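Local coordinates for protein nucleoporin NUP159 (Saccharomyces cerevisiae, PDB 1XIP) that serves as a nuclear pore component whose N-terminal domain, a beta-propeller, functions in mRNA export by tethering the helicase Dbp5 to the pore, at residues K25-E33 with A54-V62; P36-S46 with P88-H96. All coordinates share one frame; numbering follows the deposited sequence.

Contact 1 of 2, residues K25-E33 with A54-V62; sequences KQILPSFNE and AASGSKAVV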
loop_
_atom_site.group_PDB
_atom_site.type_symbol
_atom_site.label_atom_id
_atom_site.label_comp_id
_atom_site.label_asym_id
_atom_site.label_seq_id
_atom_site.Cartn_x
_atom_site.Cartn_y
_atom_site.Cartn_z
ATOM N N LYS A 25 10.684 -14.149 -9.520
ATOM C CA LYS A 25 12.043 -14.505 -9.118
ATOM C C LYS A 25 12.415 -13.823 -7.804
ATOM O O LYS A 25 11.924 -12.711 -7.495
ATOM C CB LYS A 25 13.042 -14.137 -10.209
ATOM C CG LYS A 25 13.319 -15.299 -11.184
ATOM C CD LYS A 25 13.966 -14.849 -12.481
ATOM C CE LYS A 25 13.440 -15.645 -13.660
ATOM N NZ LYS A 25 14.404 -15.638 -14.794
ATOM N N GLN A 26 13.252 -14.497 -7.008
ATOM C CA GLN A 26 13.818 -13.869 -5.829
ATOM C C GLN A 26 14.884 -12.922 -6.302
ATOM O O GLN A 26 15.821 -13.334 -6.971
ATOM C CB GLN A 26 14.430 -14.880 -4.878
ATOM C CG GLN A 26 15.026 -14.191 -3.642
ATOM C CD GLN A 26 15.241 -15.126 -2.484
ATOM O OE1 GLN A 26 15.798 -16.199 -2.653
ATOM N NE2 GLN A 26 14.816 -14.718 -1.306
ATOM N N ILE A 27 14.721 -11.648 -5.985
ATOM C CA ILE A 27 15.674 -10.638 -6.397
ATOM C C ILE A 27 16.396 -10.035 -5.204
ATOM O O ILE A 27 17.390 -9.301 -5.382
ATOM C CB ILE A 27 14.998 -9.527 -7.235
ATOM C CG1 ILE A 27 13.962 -8.768 -6.399
ATOM C CG2 ILE A 27 14.418 -10.123 -8.554
ATOM C CD1 ILE A 27 13.749 -7.334 -6.839
ATOM N N LEU A 28 15.916 -10.343 -3.999
ATOM C CA LEU A 28 16.508 -9.800 -2.782
ATOM C C LEU A 28 16.415 -10.810 -1.653
ATOM O O LEU A 28 15.640 -11.733 -1.733
ATOM C CB LEU A 28 15.798 -8.499 -2.391
ATOM C CG LEU A 28 15.995 -7.280 -3.286
ATOM C CD1 LEU A 28 15.017 -6.169 -2.856
ATOM C CD2 LEU A 28 17.414 -6.815 -3.162
ATOM N N PRO A 29 17.178 -10.641 -0.584
ATOM C CA PRO A 29 17.078 -11.580 0.539
ATOM C C PRO A 29 15.722 -11.490 1.269
ATOM O O PRO A 29 15.059 -10.449 1.273
ATOM C CB PRO A 29 18.239 -11.171 1.456
ATOM C CG PRO A 29 18.522 -9.763 1.114
ATOM C CD PRO A 29 18.167 -9.575 -0.339
ATOM N N SER A 30 15.333 -12.624 1.856
ATOM C CA SER A 30 14.098 -12.789 2.612
ATOM C C SER A 30 14.173 -12.148 3.997
ATOM O O SER A 30 15.251 -11.961 4.556
ATOM C CB SER A 30 13.801 -14.285 2.756
ATOM O OG SER A 30 12.668 -14.522 3.568
ATOM N N PHE A 31 13.008 -11.825 4.548
ATOM C CA PHE A 31 12.883 -11.369 5.924
ATOM C C PHE A 31 12.803 -12.555 6.904
ATOM O O PHE A 31 12.753 -12.353 8.127
ATOM C CB PHE A 31 11.622 -10.525 6.066
ATOM C CG PHE A 31 11.782 -9.101 5.627
ATOM C CD1 PHE A 31 12.448 -8.178 6.435
ATOM C CD2 PHE A 31 11.238 -8.663 4.409
ATOM C CE1 PHE A 31 12.567 -6.852 6.044
ATOM C CE2 PHE A 31 11.361 -7.317 4.001
ATOM C CZ PHE A 31 12.023 -6.417 4.821
ATOM N N ASN A 32 12.776 -13.774 6.361
ATOM C CA ASN A 32 12.583 -14.987 7.146
ATOM C C ASN A 32 11.493 -14.853 8.202
ATOM O O ASN A 32 11.638 -15.337 9.326
ATOM C CB ASN A 32 13.894 -15.446 7.773
ATOM C CG ASN A 32 14.940 -15.783 6.737
ATOM O OD1 ASN A 32 16.050 -15.241 6.765
ATOM N ND2 ASN A 32 14.595 -16.676 5.803
ATOM N N GLU A 33 10.409 -14.181 7.820
ATOM C CA GLU A 33 9.191 -14.049 8.642
ATOM C C GLU A 33 9.298 -13.036 9.768
ATOM O O GLU A 33 8.332 -12.799 10.474
ATOM C CB GLU A 33 8.692 -15.411 9.145
ATOM C CG GLU A 33 8.760 -16.464 8.055
ATOM C CD GLU A 33 8.026 -17.735 8.381
ATOM O OE1 GLU A 33 7.995 -18.136 9.563
ATOM O OE2 GLU A 33 7.498 -18.337 7.424
ATOM N N ALA A 54 13.950 -0.936 -4.295
ATOM C CA ALA A 54 13.340 -2.036 -3.577
ATOM C C ALA A 54 14.193 -2.291 -2.365
ATOM O O ALA A 54 15.392 -2.040 -2.388
ATOM C CB ALA A 54 13.283 -3.265 -4.454
ATOM N N ALA A 55 13.555 -2.752 -1.293
ATOM C CA ALA A 55 14.249 -3.176 -0.106
ATOM C C ALA A 55 13.596 -4.434 0.491
ATOM O O ALA A 55 12.389 -4.472 0.716
ATOM C CB ALA A 55 14.259 -2.049 0.905
ATOM N N SER A 56 14.396 -5.462 0.743
ATOM C CA SER A 56 13.927 -6.642 1.465
ATOM C C SER A 56 15.057 -7.220 2.254
ATOM O O SER A 56 16.217 -7.119 1.845
ATOM C CB SER A 56 13.396 -7.707 0.501
ATOM O OG SER A 56 12.765 -8.771 1.212
ATOM N N GLY A 57 14.733 -7.832 3.388
ATOM C CA GLY A 57 15.739 -8.436 4.259
ATOM C C GLY A 57 16.981 -7.592 4.522
ATOM O O GLY A 57 18.095 -8.086 4.394
ATOM N N SER A 58 16.807 -6.321 4.890
ATOM C CA SER A 58 17.952 -5.468 5.232
ATOM C C SER A 58 18.807 -4.970 4.047
ATOM O O SER A 58 19.697 -4.151 4.254
ATOM C CB SER A 58 18.880 -6.141 6.265
ATOM O OG SER A 58 18.230 -6.346 7.509
ATOM N N LYS A 59 18.552 -5.449 2.831
ATOM C CA LYS A 59 19.233 -4.923 1.643
ATOM C C LYS A 59 18.310 -4.020 0.847
ATOM O O LYS A 59 17.216 -4.438 0.440
ATOM C CB LYS A 59 19.723 -6.066 0.753
ATOM C CG LYS A 59 20.730 -5.653 -0.293
ATOM C CD LYS A 59 20.698 -6.605 -1.471
ATOM C CE LYS A 59 22.088 -7.184 -1.829
ATOM N NZ LYS A 59 22.181 -7.673 -3.269
ATOM N N ALA A 60 18.735 -2.771 0.650
ATOM C CA ALA A 60 18.057 -1.822 -0.241
ATOM C C ALA A 60 18.805 -1.673 -1.575
ATOM O O ALA A 60 20.028 -1.655 -1.600
ATOM C CB ALA A 60 17.931 -0.477 0.442
ATOM N N VAL A 61 18.078 -1.548 -2.679
ATOM C CA VAL A 61 18.735 -1.363 -3.994
ATOM C C VAL A 61 18.032 -0.361 -4.908
ATOM O O VAL A 61 16.815 -0.293 -4.936
ATOM C CB VAL A 61 18.894 -2.730 -4.809
ATOM C CG1 VAL A 61 19.760 -3.715 -4.077
ATOM C CG2 VAL A 61 17.541 -3.354 -5.137
ATOM N N VAL A 62 18.811 0.389 -5.674
ATOM C CA VAL A 62 18.301 1.088 -6.855
ATOM C C VAL A 62 18.844 0.369 -8.112
ATOM O O VAL A 62 20.007 0.018 -8.150
ATOM C CB VAL A 62 18.753 2.553 -6.823
ATOM C CG1 VAL A 62 18.342 3.289 -8.062
ATOM C CG2 VAL A 62 18.159 3.223 -5.633
#
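Ala54 meets Leu28 on strand 51-56, shortly before the hairpin turn, its CB lying 3.7 Å from Leu28 CD1. The same methyl group of Leu28 reaches on to the backbone of Ala55 and Ser56. Leu28 CG is anti to its own carbonyl carbon (chi1 -69°), which carries it toward the hairpin; the branch there splits, CD1 to strand 51-56 and CD2 to strand 59-64. Ser56 supplies the polar link: its OG donates to Pro29 O over 2.8 Å, in the carbonyl plane and with a C=O...donor angle of 159°. With OG anti to the backbone N (chi1 -172°), the hydroxyl is also brought beside the Phe31 ring, 3.4 Å from CE2.

Gly57 lies in the type I' turn from Ser56 to Lys59 and passes over one face of that ring. Its N sits 3.3 Å above the ring plane, over the centre, while its CA makes a CH-pi contact. Gly57 has a positive phi and lies close to the carbonyl oxygens of Pro29 and Ser30, where there is little space for a CB. An alanine in place of Phe31 would take away this aromatic floor and would probably leave a gap beneath the turn, with Gly57 less firmly fixed. Beyond the turn, Lys59 lends its aliphatic chain: CB packs on Pro29 CG, and CD lies 3.7 Å from Leu28 CD2. Val61 closes the row tip to tip with Leu28, both its CG1 and CG2 lying 4.0 Å from Leu28 CD2.

The contact therefore seats a propeller hairpin on the loop leaving strand 18-26. That loop is hydrogen-bonded to Gly373 and Asn371 ahead of strand 374-381, Ile27 touches helix 65-73, and Phe31 and Ser56 both pack on Ile338 of strand 337-343.

Contact 2 of 2, residues P36-S46 with P88-H96; sequences PFASLQNLDIS and PDVIFVCFH
Gln41 and Phe92 form a single backbone bridge, in which Gln41 N donates to Ile91 O over 2.6 Å and Val93 N returns a weak bond to Gln41 O. Two side chains extend this polar seam. Asn42 ND2 gives a hydrogen to Val90 O at 2.9 Å, from above the carbonyl plane although the acceptor lies close to the amide's own plane; the same nitrogen also bonds Ala55 O. Asp44, with CG anti to the backbone N (chi1 -163°), extends OD2 to Phe95 N, 2.9 Å away, and accepts through its anti lone pair.

Apolar packing gathers round Ile91, whose CG2 touches Pro36 CB, Ala38 CB and, at 3.7 Å, Leu40 CD2. Val93 CG1 rests against the backbone of Leu43 and Asp44.

Aromatic contacts come from two rings. Ser46 CB lies over a face of Phe95, 3.8 Å from the centroid, and Gln41 NE2, bonded to Leu132 O, stands at the edge of Phe92.

Strands 43-46 and 90-96 run nearly parallel, 7° apart, but Asp44 OD2 takes Phe95 N, which a continued ladder would give to Leu43 O, and Asn42 bonds Val90 O beside the bridge. One short backbone bridge thus joins the two propeller sheets, with side-chain bonds and apolar packing on its flanks.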
loop_
_atom_site.group_PDB
_atom_site.type_symbol
_atom_site.label_atom_id
_atom_site.label_comp_id
_atom_site.label_asym_id
_atom_site.label_seq_id
_atom_site.Cartn_x
_atom_site.Cartn_y
_atom_site.Cartn_z
ATOM N N PRO A 36 9.649 -5.671 9.815
ATOM C CA PRO A 36 9.482 -4.508 10.697
ATOM C C PRO A 36 8.001 -4.243 10.935
ATOM O O PRO A 36 7.246 -4.180 9.963
ATOM C CB PRO A 36 10.109 -3.363 9.898
ATOM C CG PRO A 36 11.002 -4.023 8.938
ATOM C CD PRO A 36 10.314 -5.303 8.551
ATOM N N PHE A 37 7.591 -4.119 12.197
ATOM C CA PHE A 37 6.190 -3.942 12.545
ATOM C C PHE A 37 5.709 -2.546 12.178
ATOM O O PHE A 37 5.591 -1.662 13.022
ATOM C CB PHE A 37 5.948 -4.241 14.034
ATOM C CG PHE A 37 4.499 -4.477 14.376
ATOM C CD1 PHE A 37 3.807 -5.566 13.846
ATOM C CD2 PHE A 37 3.822 -3.605 15.211
ATOM C CE1 PHE A 37 2.458 -5.773 14.150
ATOM C CE2 PHE A 37 2.471 -3.808 15.515
ATOM C CZ PHE A 37 1.794 -4.889 14.977
ATOM N N ALA A 38 5.432 -2.366 10.890
ATOM C CA ALA A 38 4.990 -1.097 10.320
ATOM C C ALA A 38 4.376 -1.436 8.998
ATOM O O ALA A 38 4.527 -2.560 8.493
ATOM C CB ALA A 38 6.161 -0.166 10.115
ATOM N N SER A 39 3.668 -0.501 8.415
ATOM C CA SER A 39 3.181 -0.752 7.089
ATOM C C SER A 39 4.378 -0.551 6.174
ATOM O O SER A 39 5.172 0.364 6.373
ATOM C CB SER A 39 2.047 0.174 6.763
ATOM O OG SER A 39 2.486 1.498 6.797
ATOM N N LEU A 40 4.566 -1.455 5.224
ATOM C CA LEU A 40 5.792 -1.444 4.446
ATOM C C LEU A 40 5.476 -1.065 3.030
ATOM O O LEU A 40 4.492 -1.541 2.474
ATOM C CB LEU A 40 6.478 -2.804 4.478
ATOM C CG LEU A 40 6.691 -3.586 5.770
ATOM C CD1 LEU A 40 7.210 -4.985 5.409
ATOM C CD2 LEU A 40 7.685 -2.901 6.609
ATOM N N GLN A 41 6.314 -0.210 2.449
ATOM C CA GLN A 41 6.153 0.219 1.074
ATOM C C GLN A 41 7.497 0.173 0.415
ATOM O O GLN A 41 8.109 1.218 0.120
ATOM C CB GLN A 41 5.585 1.609 1.031
ATOM C CG GLN A 41 4.115 1.610 1.374
ATOM C CD GLN A 41 3.553 2.988 1.485
ATOM O OE1 GLN A 41 2.961 3.498 0.528
ATOM N NE2 GLN A 41 3.721 3.611 2.660
ATOM N N ASN A 42 7.965 -1.053 0.194
ATOM C CA ASN A 42 9.362 -1.293 -0.060
ATOM C C ASN A 42 9.699 -1.512 -1.542
ATOM O O ASN A 42 10.706 -2.174 -1.878
ATOM C CB ASN A 42 9.818 -2.464 0.792
ATOM C CG ASN A 42 10.010 -2.082 2.244
ATOM O OD1 ASN A 42 9.483 -1.082 2.719
ATOM N ND2 ASN A 42 10.765 -2.883 2.955
ATOM N N LEU A 43 8.865 -0.951 -2.424
ATOM C CA LEU A 43 9.127 -0.985 -3.855
ATOM C C LEU A 43 8.500 0.215 -4.517
ATOM O O LEU A 43 7.322 0.511 -4.295
ATOM C CB LEU A 43 8.562 -2.266 -4.479
ATOM C CG LEU A 43 8.547 -2.283 -6.001
ATOM C CD1 LEU A 43 9.908 -2.754 -6.521
ATOM C CD2 LEU A 43 7.458 -3.158 -6.526
ATOM N N ASP A 44 9.277 0.889 -5.351
ATOM C CA ASP A 44 8.773 2.002 -6.149
ATOM C C ASP A 44 9.377 1.949 -7.542
ATOM O O ASP A 44 10.431 1.367 -7.743
ATOM C CB ASP A 44 9.090 3.343 -5.498
ATOM C CG ASP A 44 8.243 4.493 -6.062
ATOM O OD1 ASP A 44 7.210 4.217 -6.720
ATOM O OD2 ASP A 44 8.521 5.707 -5.870
ATOM N N ILE A 45 8.680 2.546 -8.502
ATOM C CA ILE A 45 9.115 2.541 -9.881
ATOM C C ILE A 45 8.982 3.947 -10.409
ATOM O O ILE A 45 8.020 4.634 -10.124
ATOM C CB ILE A 45 8.250 1.585 -10.716
ATOM C CG1 ILE A 45 8.589 0.131 -10.372
ATOM C CG2 ILE A 45 8.394 1.898 -12.213
ATOM C CD1 ILE A 45 7.723 -0.909 -11.091
ATOM N N SER A 46 9.975 4.388 -11.147
ATOM C CA SER A 46 9.889 5.653 -11.830
ATOM C C SER A 46 9.930 5.356 -13.315
ATOM O O SER A 46 10.948 4.905 -13.853
ATOM C CB SER A 46 11.057 6.528 -11.443
ATOM O OG SER A 46 11.389 7.377 -12.498
ATOM N N PRO A 88 18.941 -2.172 7.782
ATOM C CA PRO A 88 18.064 -3.115 8.501
ATOM C C PRO A 88 16.531 -2.872 8.457
ATOM O O PRO A 88 15.763 -3.778 8.047
ATOM C CB PRO A 88 18.583 -3.028 9.946
ATOM C CG PRO A 88 20.022 -2.649 9.786
ATOM C CD PRO A 88 20.043 -1.691 8.635
ATOM N N ASP A 89 16.070 -1.708 8.879
ATOM C CA ASP A 89 14.642 -1.596 9.193
ATOM C C ASP A 89 13.813 -0.797 8.183
ATOM O O ASP A 89 13.052 0.071 8.577
ATOM C CB ASP A 89 14.486 -0.981 10.598
ATOM C CG ASP A 89 13.487 -1.737 11.479
ATOM O OD1 ASP A 89 13.703 -2.963 11.743
ATOM O OD2 ASP A 89 12.477 -1.166 11.978
ATOM N N VAL A 90 13.924 -1.068 6.889
ATOM C CA VAL A 90 13.234 -0.158 5.969
ATOM C C VAL A 90 11.775 -0.456 5.698
ATOM O O VAL A 90 11.383 -1.615 5.516
ATOM C CB VAL A 90 14.047 0.273 4.682
ATOM C CG1 VAL A 90 15.355 -0.448 4.578
ATOM C CG2 VAL A 90 13.205 0.160 3.416
ATOM N N ILE A 91 10.977 0.611 5.703
ATOM C CA ILE A 91 9.532 0.504 5.616
ATOM C C ILE A 91 8.979 1.308 4.458
ATOM O O ILE A 91 7.801 1.191 4.116
ATOM C CB ILE A 91 8.887 0.925 6.956
ATOM C CG1 ILE A 91 9.229 2.373 7.313
ATOM C CG2 ILE A 91 9.356 0.010 8.075
ATOM C CD1 ILE A 91 8.211 3.023 8.205
ATOM N N PHE A 92 9.841 2.108 3.836
ATOM C CA PHE A 92 9.403 3.096 2.868
ATOM C C PHE A 92 10.506 3.482 1.906
ATOM O O PHE A 92 11.598 3.831 2.299
ATOM C CB PHE A 92 8.879 4.357 3.569
ATOM C CG PHE A 92 8.443 5.430 2.622
ATOM C CD1 PHE A 92 7.135 5.458 2.139
ATOM C CD2 PHE A 92 9.337 6.405 2.187
ATOM C CE1 PHE A 92 6.713 6.450 1.253
ATOM C CE2 PHE A 92 8.919 7.409 1.297
ATOM C CZ PHE A 92 7.598 7.429 0.839
ATOM N N VAL A 93 10.163 3.481 0.633
ATOM C CA VAL A 93 11.116 3.652 -0.444
ATOM C C VAL A 93 10.344 4.367 -1.557
ATOM O O VAL A 93 9.167 4.058 -1.777
ATOM C CB VAL A 93 11.644 2.261 -0.857
ATOM C CG1 VAL A 93 11.235 1.862 -2.282
ATOM C CG2 VAL A 93 13.124 2.141 -0.598
ATOM N N CYS A 94 10.964 5.350 -2.214
ATOM C CA CYS A 94 10.255 6.126 -3.235
ATOM C C CYS A 94 11.090 7.180 -3.962
ATOM O O CYS A 94 11.973 7.789 -3.364
ATOM C CB CYS A 94 9.005 6.776 -2.632
ATOM S SG CYS A 94 9.175 8.504 -2.167
ATOM N N PHE A 95 10.773 7.417 -5.240
ATOM C CA PHE A 95 11.453 8.445 -6.026
ATOM C C PHE A 95 10.818 9.794 -5.806
ATOM O O PHE A 95 9.604 9.897 -5.720
ATOM C CB PHE A 95 11.436 8.113 -7.516
ATOM C CG PHE A 95 12.190 6.868 -7.872
ATOM C CD1 PHE A 95 11.534 5.639 -7.961
ATOM C CD2 PHE A 95 13.541 6.913 -8.117
ATOM C CE1 PHE A 95 12.222 4.482 -8.288
ATOM C CE2 PHE A 95 14.242 5.768 -8.448
ATOM C CZ PHE A 95 13.578 4.542 -8.538
ATOM N N HIS A 96 11.649 10.831 -5.733
ATOM C CA HIS A 96 11.190 12.203 -5.546
ATOM C C HIS A 96 12.162 13.157 -6.223
ATOM O O HIS A 96 13.285 13.328 -5.765
ATOM C CB HIS A 96 11.093 12.541 -4.052
ATOM C CG HIS A 96 10.737 13.975 -3.776
ATOM N ND1 HIS A 96 11.656 14.897 -3.309
ATOM C CD2 HIS A 96 9.564 14.648 -3.906
ATOM C CE1 HIS A 96 11.059 16.070 -3.153
ATOM N NE2 HIS A 96 9.791 15.946 -3.508
#

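Overall arrangement
Contact 2 is the more buried, its centre about 10 Å from the centre of the chain against about 17 Å for contact 1, which is only partly buried. Both involve the sheet of strands 43-46, 51-56, 59-64 and 83-86: contact 1 at a hairpin turn, contact 2 along its edge strand 43-46 and the loop before it, facing edge strand 90-96 of the next sheet. Contact 1 relies on apolar and ring packing with one hydroxyl bond, whereas contact 2 adds two backbone bonds, one of them weak, and two from side chains to the backbone. They meet directly, Ala55 CB packing on Val90 CG2 and Phe31 CE1 on Pro36 CD, with a probable hydrogen bond from Ala55 N to Asn42 O.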